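PDB 3H7O: group 3 allergen SMIPP-S Yv6023A04 from Sarcoptes scabiei type hominis, which adopts the fold of the S1 serine proteases but, as an inactivated paralogue, probably lacks the endopeptidase activity generally assigned to that family. Local coordinates for residues 16-21 with 54-59; 38-43 with 91-96; 166-171 with 208-213. The protein carries 3 engineered substitutions. All blocks are in the same frame, centred on the assembly; numbering follows the deposited sequence.

Interaction 1: residues 16-21 with 54-59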
ATOM      1  N   ALA A  16      -1.536   8.332  -2.169  1.00 25.64           N
ATOM      2  CA  ALA A  16      -0.692   7.983  -3.299  1.00 25.68           C
ATOM      3  C   ALA A  16       0.731   8.440  -3.010  1.00 26.18           C
ATOM      4  O   ALA A  16       0.955   9.583  -2.577  1.00 27.40           O
ATOM      5  CB  ALA A  16      -1.210   8.635  -4.581  1.00 26.65           C
ATOM      6  N   VAL A  17       1.686   7.541  -3.243  1.00 24.50           N
ATOM      7  CA  VAL A  17       3.104   7.860  -3.146  1.00 25.39           C
ATOM      8  C   VAL A  17       3.646   8.084  -4.559  1.00 25.80           C
ATOM      9  O   VAL A  17       3.690   7.157  -5.372  1.00 26.20           O
ATOM     10  CB  VAL A  17       3.896   6.740  -2.418  1.00 25.47           C
ATOM     11  CG1 VAL A  17       5.398   7.067  -2.381  1.00 27.71           C
ATOM     12  CG2 VAL A  17       3.348   6.527  -0.997  1.00 25.51           C
ATOM     13  N   ARG A  18       4.038   9.323  -4.845  1.00 25.89           N
ATOM     14  CA  ARG A  18       4.550   9.699  -6.160  1.00 26.91           C
ATOM     15  C   ARG A  18       6.072   9.685  -6.184  1.00 26.05           C
ATOM     16  O   ARG A  18       6.721  10.311  -5.336  1.00 26.08           O
ATOM     17  CB  ARG A  18       4.056  11.091  -6.553  1.00 27.11           C
ATOM     18  CG  ARG A  18       2.548  11.267  -6.539  1.00 32.89           C
ATOM     19  CD  ARG A  18       2.165  12.636  -7.093  1.00 39.02           C
ATOM     20  NE  ARG A  18       0.806  12.648  -7.623  1.00 40.80           N
ATOM     21  CZ  ARG A  18       0.463  12.190  -8.826  1.00 44.41           C
ATOM     22  NH1 ARG A  18       1.379  11.678  -9.644  1.00 41.52           N
ATOM     23  NH2 ARG A  18      -0.806  12.249  -9.213  1.00 44.02           N
ATOM     24  N   THR A  19       6.634   8.978  -7.158  1.00 26.18           N
ATOM     25  CA  THR A  19       8.085   8.937  -7.368  1.00 27.02           C
ATOM     26  C   THR A  19       8.413   9.266  -8.819  1.00 26.94           C
ATOM     27  O   THR A  19       7.524   9.266  -9.669  1.00 27.53           O
ATOM     28  CB  THR A  19       8.671   7.558  -7.006  1.00 27.31           C
ATOM     29  OG1 THR A  19       7.970   6.537  -7.727  1.00 30.03           O
ATOM     30  CG2 THR A  19       8.550   7.300  -5.502  1.00 25.71           C
ATOM     31  N   TYR A  20       9.685   9.537  -9.105  1.00 27.94           N
ATOM     32  CA  TYR A  20      10.103   9.954 -10.449  1.00 29.17           C
ATOM     33  C   TYR A  20      11.307   9.177 -10.991  1.00 29.84           C
ATOM     34  O   TYR A  20      12.318   9.783 -11.350  1.00 29.78           O
ATOM     35  CB  TYR A  20      10.378  11.468 -10.484  1.00 29.03           C
ATOM     36  CG  TYR A  20       9.210  12.312 -10.021  1.00 30.42           C
ATOM     37  CD1 TYR A  20       8.271  12.798 -10.931  1.00 30.37           C
ATOM     38  CD2 TYR A  20       9.038  12.615  -8.672  1.00 28.06           C
ATOM     39  CE1 TYR A  20       7.195  13.569 -10.507  1.00 29.89           C
ATOM     40  CE2 TYR A  20       7.965  13.377  -8.238  1.00 30.84           C
ATOM     41  CZ  TYR A  20       7.050  13.853  -9.159  1.00 32.68           C
ATOM     42  OH  TYR A  20       5.987  14.606  -8.727  1.00 34.68           O
ATOM     43  N   PRO A  21      11.204   7.835 -11.066  1.00 31.05           N
ATOM     44  CA  PRO A  21      12.335   7.092 -11.616  1.00 32.16           C
ATOM     45  C   PRO A  21      12.442   7.248 -13.133  1.00 33.38           C
ATOM     46  O   PRO A  21      11.434   7.151 -13.840  1.00 33.36           O
ATOM     47  CB  PRO A  21      12.020   5.643 -11.241  1.00 32.67           C
ATOM     48  CG  PRO A  21      10.536   5.587 -11.155  1.00 31.90           C
ATOM     49  CD  PRO A  21      10.077   6.949 -10.712  1.00 30.41           C
ATOM     50  N   VAL A  54       6.707  12.533  -3.279  1.00 27.08           N
ATOM     51  CA  VAL A  54       5.534  13.333  -2.906  1.00 28.50           C
ATOM     52  C   VAL A  54       4.404  12.435  -2.405  1.00 28.04           C
ATOM     53  O   VAL A  54       4.099  11.398  -3.008  1.00 27.64           O
ATOM     54  CB  VAL A  54       5.025  14.224  -4.090  1.00 28.77           C
ATOM     55  CG1 VAL A  54       3.822  15.056  -3.676  1.00 31.00           C
ATOM     56  CG2 VAL A  54       6.130  15.138  -4.593  1.00 31.80           C
ATOM     57  N   ILE A  55       3.791  12.841  -1.297  1.00 27.88           N
ATOM     58  CA  ILE A  55       2.617  12.157  -0.767  1.00 27.84           C
ATOM     59  C   ILE A  55       1.365  12.938  -1.143  1.00 28.08           C
ATOM     60  O   ILE A  55       1.197  14.082  -0.720  1.00 27.16           O
ATOM     61  CB  ILE A  55       2.664  12.019   0.786  1.00 27.74           C
ATOM     62  CG1 ILE A  55       3.953  11.329   1.258  1.00 30.38           C
ATOM     63  CG2 ILE A  55       1.392  11.318   1.321  1.00 29.10           C
ATOM     64  CD1 ILE A  55       4.154   9.919   0.734  1.00 30.00           C
ATOM     65  N   GLN A  56       0.495  12.313  -1.934  1.00 27.40           N
ATOM     66  CA  GLN A  56      -0.797  12.892  -2.281  1.00 26.88           C
ATOM     67  C   GLN A  56      -1.875  12.243  -1.417  1.00 27.18           C
ATOM     68  O   GLN A  56      -1.991  11.012  -1.361  1.00 27.46           O
ATOM     69  CB  GLN A  56      -1.108  12.711  -3.774  1.00 26.44           C
ATOM     70  CG  GLN A  56      -2.413  13.393  -4.228  1.00 28.60           C
ATOM     71  CD  GLN A  56      -2.589  13.446  -5.743  1.00 29.76           C
ATOM     72  OE1 GLN A  56      -1.762  12.939  -6.505  1.00 29.63           O
ATOM     73  NE2 GLN A  56      -3.676  14.071  -6.184  1.00 27.73           N
ATOM     74  N   TYR A  57      -2.661  13.079  -0.748  1.00 25.94           N
ATOM     75  CA  TYR A  57      -3.662  12.596   0.199  1.00 25.97           C
ATOM     76  C   TYR A  57      -4.981  13.354   0.083  1.00 25.88           C
ATOM     77  O   TYR A  57      -5.058  14.366  -0.615  1.00 27.43           O
ATOM     78  CB  TYR A  57      -3.109  12.582   1.638  1.00 25.03           C
ATOM     79  CG  TYR A  57      -2.631  13.906   2.220  1.00 25.03           C
ATOM     80  CD1 TYR A  57      -3.275  14.468   3.327  1.00 27.93           C
ATOM     81  CD2 TYR A  57      -1.513  14.569   1.707  1.00 25.48           C
ATOM     82  CE1 TYR A  57      -2.838  15.672   3.892  1.00 26.33           C
ATOM     83  CE2 TYR A  57      -1.070  15.779   2.263  1.00 26.81           C
ATOM     84  CZ  TYR A  57      -1.736  16.320   3.356  1.00 27.30           C
ATOM     85  OH  TYR A  57      -1.302  17.508   3.913  1.00 27.45           O
ATOM     86  N   GLU A  58      -6.023  12.831   0.733  1.00 25.52           N
ATOM     87  CA  GLU A  58      -7.380  13.393   0.676  1.00 25.34           C
ATOM     88  C   GLU A  58      -7.971  13.380  -0.735  1.00 25.08           C
ATOM     89  O   GLU A  58      -8.790  14.234  -1.074  1.00 25.06           O
ATOM     90  CB  GLU A  58      -7.423  14.817   1.264  1.00 25.65           C
ATOM     91  CG  GLU A  58      -6.924  14.919   2.698  1.00 26.65           C
ATOM     92  CD  GLU A  58      -7.225  16.256   3.356  1.00 29.40           C
ATOM     93  OE1 GLU A  58      -7.727  17.176   2.676  1.00 29.30           O
ATOM     94  OE2 GLU A  58      -6.959  16.383   4.570  1.00 29.27           O
ATOM     95  N   SER A  59      -7.576  12.393  -1.540  1.00 25.86           N
ATOM     96  CA  SER A  59      -7.884  12.390  -2.969  1.00 26.35           C
ATOM     97  C   SER A  59      -8.804  11.250  -3.398  1.00 26.00           C
ATOM     98  O   SER A  59      -8.496  10.075  -3.208  1.00 27.69           O
ATOM     99  CB  SER A  59      -6.589  12.364  -3.799  1.00 26.79           C
ATOM    100  OG  SER A  59      -6.872  12.308  -5.189  1.00 26.11           O
TER
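Ala16, Val17 and Arg18 pair antiparallel with Gln56, Ile55 and Val54, and this pairing is the seam that joins the first and last strands in the order of the N-terminal six-stranded barrel of the trypsin-like fold. Two hydrogen-bonded pairs, Ala16 with Gln56 and Arg18 with Val54, flank the non-hydrogen-bonded pair of Val17 and Ile55. Each outer pair exchanges two backbone bonds; that from Arg18 N to Val54 O is 2.8 Å long.

On the face carrying Ala16, Arg18, Val54 and Gln56 the most specific contact is polar. Arg18 presents the side of its guanidinium to Gln56, and NE and NH2 converge on a single oxygen. NE lies 2.8 Å from Gln56 OE1, and NH2 reaches the same OE1 at 3.0 Å. Guanidinium and amide are nearly coplanar, their planes 29° apart. Gln56 reaches out because CG stands anti to its own backbone N (chi1 -176°) and the chain beyond stays extended. Its NE2 is bonded in turn to Leu62 O and Pro66 O, so both ends of the amide are engaged and its rotation is fixed.

The opposite face is apolar. Val17 and Ile55 run alongside each other into the barrel, with CG2 of Val17 3.9 Å from CD1 of Ile55, and both pack on Leu93 of strand 91-95 across the interior. Strand 26-32 bonds to the far edge of 14-19, and strand 68-78 to the far edge of 54-57.

Interaction 2: residues 38-43 with 91-96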
ATOM      1  N   VAL A  38       4.249   7.632   6.671  1.00 24.92           N
ATOM      2  CA  VAL A  38       3.423   6.876   5.733  1.00 25.65           C
ATOM      3  C   VAL A  38       4.035   5.500   5.468  1.00 26.65           C
ATOM      4  O   VAL A  38       5.243   5.384   5.250  1.00 27.02           O
ATOM      5  CB  VAL A  38       3.222   7.639   4.392  1.00 24.85           C
ATOM      6  CG1 VAL A  38       2.669   6.710   3.297  1.00 26.49           C
ATOM      7  CG2 VAL A  38       2.293   8.835   4.593  1.00 25.50           C
ATOM      8  N   LEU A  39       3.190   4.470   5.482  1.00 26.90           N
ATOM      9  CA  LEU A  39       3.610   3.097   5.202  1.00 28.15           C
ATOM     10  C   LEU A  39       3.319   2.736   3.748  1.00 28.66           C
ATOM     11  O   LEU A  39       2.195   2.912   3.271  1.00 28.73           O
ATOM     12  CB  LEU A  39       2.896   2.115   6.141  1.00 27.61           C
ATOM     13  CG  LEU A  39       3.394   0.663   6.209  1.00 28.30           C
ATOM     14  CD1 LEU A  39       4.760   0.585   6.872  1.00 27.23           C
ATOM     15  CD2 LEU A  39       2.398  -0.203   6.961  1.00 28.64           C
ATOM     16  N   THR A  40       4.332   2.225   3.050  1.00 28.92           N
ATOM     17  CA  THR A  40       4.187   1.861   1.640  1.00 28.51           C
ATOM     18  C   THR A  40       4.968   0.582   1.310  1.00 29.05           C
ATOM     19  O   THR A  40       5.475  -0.096   2.212  1.00 28.95           O
ATOM     20  CB  THR A  40       4.579   3.052   0.701  1.00 28.94           C
ATOM     21  OG1 THR A  40       4.211   2.758  -0.651  1.00 30.58           O
ATOM     22  CG2 THR A  40       6.077   3.376   0.776  1.00 27.63           C
ATOM     23  N   ALA A  41       5.042   0.243   0.027  1.00 28.48           N
ATOM     24  CA  ALA A  41       5.848  -0.885  -0.418  1.00 28.53           C
ATOM     25  C   ALA A  41       7.282  -0.416  -0.645  1.00 27.30           C
ATOM     26  O   ALA A  41       7.506   0.678  -1.166  1.00 27.80           O
ATOM     27  CB  ALA A  41       5.263  -1.485  -1.688  1.00 29.45           C
ATOM     28  N   ALA A  42       8.248  -1.240  -0.252  1.00 26.88           N
ATOM     29  CA  ALA A  42       9.660  -0.888  -0.396  1.00 26.80           C
ATOM     30  C   ALA A  42      10.130  -0.750  -1.849  1.00 27.31           C
ATOM     31  O   ALA A  42      10.963   0.112  -2.146  1.00 27.05           O
ATOM     32  CB  ALA A  42      10.542  -1.873   0.362  1.00 26.32           C
ATOM     33  N   HIS A  43       9.608  -1.577  -2.756  1.00 27.03           N
ATOM     34  CA  HIS A  43      10.149  -1.580  -4.122  1.00 28.77           C
ATOM     35  C   HIS A  43       9.912  -0.273  -4.894  1.00 28.67           C
ATOM     36  O   HIS A  43      10.657   0.048  -5.815  1.00 28.30           O
ATOM     37  CB  HIS A  43       9.750  -2.836  -4.923  1.00 28.62           C
ATOM     38  CG  HIS A  43       8.321  -2.873  -5.365  1.00 29.32           C
ATOM     39  ND1 HIS A  43       7.859  -2.166  -6.456  1.00 31.15           N
ATOM     40  CD2 HIS A  43       7.261  -3.574  -4.897  1.00 30.21           C
ATOM     41  CE1 HIS A  43       6.573  -2.414  -6.625  1.00 29.02           C
ATOM     42  NE2 HIS A  43       6.187  -3.267  -5.695  1.00 31.23           N
ATOM     43  N   ALA A  91       8.006  -0.260   3.608  1.00 26.28           N
ATOM     44  CA  ALA A  91       8.833   0.912   3.875  1.00 26.09           C
ATOM     45  C   ALA A  91       8.044   1.986   4.592  1.00 26.31           C
ATOM     46  O   ALA A  91       6.837   2.133   4.374  1.00 26.80           O
ATOM     47  CB  ALA A  91       9.408   1.468   2.575  1.00 26.04           C
ATOM     48  N   ILE A  92       8.734   2.738   5.441  1.00 26.32           N
ATOM     49  CA  ILE A  92       8.139   3.889   6.107  1.00 26.60           C
ATOM     50  C   ILE A  92       8.764   5.165   5.560  1.00 26.73           C
ATOM     51  O   ILE A  92       9.989   5.297   5.509  1.00 26.33           O
ATOM     52  CB  ILE A  92       8.294   3.810   7.642  1.00 26.87           C
ATOM     53  CG1 ILE A  92       7.552   2.577   8.175  1.00 29.14           C
ATOM     54  CG2 ILE A  92       7.747   5.083   8.306  1.00 25.97           C
ATOM     55  CD1 ILE A  92       7.884   2.209   9.615  1.00 33.38           C
ATOM     56  N   LEU A  93       7.912   6.087   5.122  1.00 26.71           N
ATOM     57  CA  LEU A  93       8.364   7.392   4.666  1.00 27.14           C
ATOM     58  C   LEU A  93       8.205   8.400   5.794  1.00 26.57           C
ATOM     59  O   LEU A  93       7.120   8.530   6.358  1.00 27.07           O
ATOM     60  CB  LEU A  93       7.571   7.837   3.429  1.00 27.34           C
ATOM     61  CG  LEU A  93       7.503   6.864   2.241  1.00 30.10           C
ATOM     62  CD1 LEU A  93       6.660   7.446   1.119  1.00 26.87           C
ATOM     63  CD2 LEU A  93       8.887   6.489   1.727  1.00 28.94           C
ATOM     64  N   GLU A  94       9.289   9.097   6.124  1.00 26.19           N
ATOM     65  CA  GLU A  94       9.254  10.151   7.141  1.00 27.16           C
ATOM     66  C   GLU A  94       9.112  11.531   6.509  1.00 27.17           C
ATOM     67  O   GLU A  94       9.731  11.818   5.483  1.00 27.78           O
ATOM     68  CB  GLU A  94      10.506  10.105   8.019  1.00 27.44           C
ATOM     69  CG  GLU A  94      10.534  11.172   9.111  1.00 29.82           C
ATOM     70  CD  GLU A  94      11.737  11.064  10.018  1.00 34.61           C
ATOM     71  OE1 GLU A  94      12.595  10.187   9.785  1.00 34.89           O
ATOM     72  OE2 GLU A  94      11.827  11.864  10.972  1.00 37.63           O
ATOM     73  N   LEU A  95       8.300  12.380   7.139  1.00 26.36           N
ATOM     74  CA  LEU A  95       8.077  13.743   6.674  1.00 26.75           C
ATOM     75  C   LEU A  95       8.744  14.779   7.574  1.00 26.95           C
ATOM     76  O   LEU A  95       8.764  14.629   8.798  1.00 28.19           O
ATOM     77  CB  LEU A  95       6.577  14.020   6.575  1.00 26.69           C
ATOM     78  CG  LEU A  95       5.845  13.157   5.553  1.00 29.40           C
ATOM     79  CD1 LEU A  95       4.383  13.008   5.944  1.00 27.99           C
ATOM     80  CD2 LEU A  95       6.007  13.733   4.143  1.00 31.10           C
ATOM     81  N   SER A  96       9.301  15.822   6.960  1.00 26.79           N
ATOM     82  CA  SER A  96       9.865  16.942   7.713  1.00 26.08           C
ATOM     83  C   SER A  96       8.806  18.013   7.977  1.00 26.64           C
ATOM     84  O   SER A  96       8.898  18.765   8.951  1.00 26.44           O
ATOM     85  CB  SER A  96      11.067  17.543   6.979  1.00 26.93           C
ATOM     86  OG  SER A  96      10.682  18.093   5.733  1.00 26.05           O
TER
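Leu93 and Val38 form one hydrogen-bonded antiparallel pair and Ala91 and Thr40 the other, with Leu39 opposite Ile92 between them, and the contact is tightest here. Four backbone bonds hold it; Thr40 N meets Ala91 O at 2.8 Å. The return bond, Ala91 N to Thr40 O, is more bent (149° at the hydrogen) and arrives above the carbonyl plane, as the first strand turns away.

On one face, Leu93 CG lies 4.0 Å from Thr40 CG2. The methyl is turned toward this neighbour while OG1, anti to the backbone N (chi1 -170°), is hydrogen-bonded to Gly29 O. On the other, Leu39 CD1 comes to 3.7 Å from Ile92 CG1, and helix 218-225 covers both side chains. Past the turn, Ala42 CA still rests on Ala91 CB at 3.8 Å.

At the other end the fit relaxes: Glu94 is partly exposed, with OE1 hydrogen-bonded to Tyr77 OH, and Ser96 is exposed, though Leu95 stays buried and its backbone bonds to Trp36. A strand leading into a helical turn with His43, whose N bonds to the Asp89 carboxylate (OD1), typifies the N-terminal barrel of trypsin-like proteases; the equivalent histidine and aspartate are catalytic in active members.

Interaction 3: residues 166-171 with 208-213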
ATOM      1  N   LEU A 166       7.486 -15.598   4.846  1.00 23.97           N
ATOM      2  CA  LEU A 166       6.603 -15.951   5.950  1.00 25.33           C
ATOM      3  C   LEU A 166       5.703 -14.783   6.351  1.00 26.94           C
ATOM      4  O   LEU A 166       4.659 -14.980   6.977  1.00 29.25           O
ATOM      5  CB  LEU A 166       7.435 -16.405   7.158  1.00 25.36           C
ATOM      6  CG  LEU A 166       8.164 -17.747   7.036  1.00 23.00           C
ATOM      7  CD1 LEU A 166       9.271 -17.862   8.085  1.00 26.05           C
ATOM      8  CD2 LEU A 166       7.183 -18.904   7.163  1.00 21.44           C
ATOM      9  N   GLN A 167       6.106 -13.569   5.981  1.00 26.60           N
ATOM     10  CA  GLN A 167       5.435 -12.365   6.450  1.00 27.50           C
ATOM     11  C   GLN A 167       4.413 -11.814   5.451  1.00 27.71           C
ATOM     12  O   GLN A 167       4.293 -10.600   5.274  1.00 28.37           O
ATOM     13  CB  GLN A 167       6.467 -11.297   6.831  1.00 27.87           C
ATOM     14  CG  GLN A 167       7.299 -11.635   8.073  1.00 30.29           C
ATOM     15  CD  GLN A 167       8.419 -12.622   7.802  1.00 34.72           C
ATOM     16  OE1 GLN A 167       8.999 -12.642   6.716  1.00 36.36           O
ATOM     17  NE2 GLN A 167       8.737 -13.443   8.798  1.00 37.41           N
ATOM     18  N   VAL A 168       3.676 -12.714   4.808  1.00 27.36           N
ATOM     19  CA  VAL A 168       2.634 -12.319   3.860  1.00 26.83           C
ATOM     20  C   VAL A 168       1.324 -13.070   4.114  1.00 26.36           C
ATOM     21  O   VAL A 168       1.297 -14.075   4.825  1.00 25.74           O
ATOM     22  CB  VAL A 168       3.071 -12.510   2.368  1.00 26.33           C
ATOM     23  CG1 VAL A 168       4.305 -11.660   2.032  1.00 29.03           C
ATOM     24  CG2 VAL A 168       3.302 -13.986   2.024  1.00 26.56           C
ATOM     25  N   PHE A 169       0.237 -12.546   3.556  1.00 25.22           N
ATOM     26  CA  PHE A 169      -0.983 -13.318   3.383  1.00 25.20           C
ATOM     27  C   PHE A 169      -1.517 -13.068   1.979  1.00 26.24           C
ATOM     28  O   PHE A 169      -1.109 -12.112   1.301  1.00 26.41           O
ATOM     29  CB  PHE A 169      -2.041 -13.008   4.460  1.00 24.82           C
ATOM     30  CG  PHE A 169      -2.646 -11.633   4.358  1.00 24.92           C
ATOM     31  CD1 PHE A 169      -2.084 -10.560   5.042  1.00 24.39           C
ATOM     32  CD2 PHE A 169      -3.788 -11.413   3.594  1.00 27.39           C
ATOM     33  CE1 PHE A 169      -2.644  -9.283   4.952  1.00 24.98           C
ATOM     34  CE2 PHE A 169      -4.356 -10.138   3.496  1.00 25.16           C
ATOM     35  CZ  PHE A 169      -3.787  -9.077   4.178  1.00 24.51           C
ATOM     36  N   CYS A 170      -2.415 -13.940   1.542  1.00 26.65           N
ATOM     37  CA  CYS A 170      -3.002 -13.818   0.216  1.00 27.10           C
ATOM     38  C   CYS A 170      -4.504 -13.624   0.296  1.00 26.83           C
ATOM     39  O   CYS A 170      -5.154 -14.097   1.229  1.00 27.10           O
ATOM     40  CB  CYS A 170      -2.668 -15.044  -0.627  1.00 28.13           C
ATOM     41  SG  CYS A 170      -0.904 -15.299  -0.896  1.00 31.74           S
ATOM     42  N   ALA A 171      -5.048 -12.925  -0.697  1.00 26.28           N
ATOM     43  CA  ALA A 171      -6.477 -12.673  -0.778  1.00 26.80           C
ATOM     44  C   ALA A 171      -6.895 -12.541  -2.240  1.00 26.97           C
ATOM     45  O   ALA A 171      -6.084 -12.175  -3.096  1.00 25.52           O
ATOM     46  CB  ALA A 171      -6.846 -11.423   0.014  1.00 26.13           C
ATOM     47  N   PRO A 208      -3.656 -15.326  -6.763  1.00 25.98           N
ATOM     48  CA  PRO A 208      -4.222 -14.433  -5.754  1.00 25.87           C
ATOM     49  C   PRO A 208      -3.330 -13.213  -5.561  1.00 25.28           C
ATOM     50  O   PRO A 208      -2.168 -13.222  -5.971  1.00 24.00           O
ATOM     51  CB  PRO A 208      -4.209 -15.280  -4.473  1.00 25.64           C
ATOM     52  CG  PRO A 208      -3.936 -16.689  -4.909  1.00 26.70           C
ATOM     53  CD  PRO A 208      -3.152 -16.579  -6.169  1.00 26.41           C
ATOM     54  N   GLU A 209      -3.882 -12.168  -4.956  1.00 24.81           N
ATOM     55  CA  GLU A 209      -3.095 -11.004  -4.574  1.00 25.03           C
ATOM     56  C   GLU A 209      -2.288 -11.328  -3.320  1.00 25.56           C
ATOM     57  O   GLU A 209      -2.733 -12.106  -2.473  1.00 24.90           O
ATOM     58  CB  GLU A 209      -4.000  -9.787  -4.344  1.00 25.33           C
ATOM     59  CG  GLU A 209      -4.875  -9.397  -5.547  1.00 24.62           C
ATOM     60  CD  GLU A 209      -4.077  -8.980  -6.787  1.00 27.53           C
ATOM     61  OE1 GLU A 209      -2.916  -8.532  -6.652  1.00 25.75           O
ATOM     62  OE2 GLU A 209      -4.625  -9.083  -7.906  1.00 27.02           O
ATOM     63  N   VAL A 210      -1.099 -10.740  -3.214  1.00 24.95           N
ATOM     64  CA  VAL A 210      -0.237 -10.946  -2.051  1.00 25.77           C
ATOM     65  C   VAL A 210      -0.075  -9.645  -1.282  1.00 25.63           C
ATOM     66  O   VAL A 210       0.075  -8.572  -1.876  1.00 25.34           O
ATOM     67  CB  VAL A 210       1.151 -11.520  -2.444  1.00 25.16           C
ATOM     68  CG1 VAL A 210       2.054 -11.700  -1.204  1.00 27.24           C
ATOM     69  CG2 VAL A 210       0.985 -12.853  -3.152  1.00 26.02           C
ATOM     70  N   PHE A 211      -0.111  -9.758   0.041  1.00 26.13           N
ATOM     71  CA  PHE A 211      -0.027  -8.611   0.934  1.00 26.36           C
ATOM     72  C   PHE A 211       1.015  -8.877   1.994  1.00 27.22           C
ATOM     73  O   PHE A 211       1.038  -9.952   2.587  1.00 26.85           O
ATOM     74  CB  PHE A 211      -1.380  -8.365   1.605  1.00 27.24           C
ATOM     75  CG  PHE A 211      -2.489  -8.086   0.633  1.00 26.91           C
ATOM     76  CD1 PHE A 211      -2.765  -6.785   0.236  1.00 30.30           C
ATOM     77  CD2 PHE A 211      -3.241  -9.129   0.094  1.00 28.39           C
ATOM     78  CE1 PHE A 211      -3.782  -6.518  -0.685  1.00 27.83           C
ATOM     79  CE2 PHE A 211      -4.257  -8.877  -0.826  1.00 25.96           C
ATOM     80  CZ  PHE A 211      -4.529  -7.566  -1.211  1.00 29.38           C
ATOM     81  N   THR A 212       1.884  -7.900   2.222  1.00 26.88           N
ATOM     82  CA  THR A 212       2.811  -7.953   3.340  1.00 27.05           C
ATOM     83  C   THR A 212       1.991  -7.837   4.620  1.00 27.25           C
ATOM     84  O   THR A 212       1.183  -6.918   4.767  1.00 26.85           O
ATOM     85  CB  THR A 212       3.853  -6.820   3.262  1.00 26.28           C
ATOM     86  OG1 THR A 212       4.629  -6.974   2.069  1.00 28.02           O
ATOM     87  CG2 THR A 212       4.785  -6.856   4.471  1.00 27.60           C
ATOM     88  N   LYS A 213       2.201  -8.787   5.525  1.00 27.15           N
ATOM     89  CA  LYS A 213       1.463  -8.864   6.774  1.00 28.78           C
ATOM     90  C   LYS A 213       1.977  -7.808   7.755  1.00 27.27           C
ATOM     91  O   LYS A 213       3.085  -7.920   8.280  1.00 27.47           O
ATOM     92  CB  LYS A 213       1.596 -10.280   7.342  1.00 29.31           C
ATOM     93  CG  LYS A 213       0.759 -10.581   8.573  1.00 32.49           C
ATOM     94  CD  LYS A 213       0.544 -12.086   8.753  1.00 37.61           C
ATOM     95  CE  LYS A 213       1.844 -12.885   8.670  1.00 39.53           C
ATOM     96  NZ  LYS A 213       1.803 -14.102   9.537  1.00 38.15           N
TER
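Phe169 and Phe211 sit at the middle of an antiparallel strand pair and exchange two backbone hydrogen bonds, the N of each reaching the O of the other at 2.9 Å. Two residues further along, Ala171 and Glu209 repeat the pattern, and at the opposite end Lys213 N bonds to Gln167 O at 2.8 Å. Between these bonds the chains come close enough for CA-H...O contacts, notably Val168 CA to Phe211 O at 3.1 Å.

The aromatic contact lies on the inward face. The two ring planes are 17° apart, but the rings are displaced until little ring lies over ring, with centroids separated by 5.2 Å. Instead, Phe211 CB sits over one face of the Phe169 ring in a CH-pi contact, 3.8 Å from its centroid. Phe169 gets there with CG between its backbone N and carbonyl carbon (chi1 69°), which lays the ring across the neighbouring strand. Ala171 CB adds a contact to Phe211 CE2, and Leu147 and Val126 continue this apolar layer.

Aliphatic contacts make up the other face. Val168 CB touches Val210 CG1 at 3.8 Å, and Val210 CG2 lies as near to Cys170 SG, whose disulfide to Cys155 ties the strand to helix 152-159.

Glu209 turns its carboxylate away from the pair, with OE1 in a salt bridge to Arg203 and OE2 bonded to Leu178 N. The pair belongs to the C-terminal barrel of the trypsin fold, where the beginning of the strand equivalent to 209-213 helps wall the primary specificity pocket in active relatives.

In the fold
From the N terminus, the chain lays down 16-21, then 38-43, then returns at 54-59 to close interaction 1 before 91-96 closes interaction 2. The two loops therefore cross, each starting or ending inside the other, as the closing of one barrel from strands in the order 1-2-3-6-5-4 requires. They also meet in the barrel interior, where Val17 CG2 of interaction 1 lies 3.9 Å from Thr40 OG1 of interaction 2. Interaction 3 follows in series, closing its own loop within the second sheet. Its centre is about 23 Å from that of interaction 1, across the chain's centre, and about 19 Å from that of interaction 2.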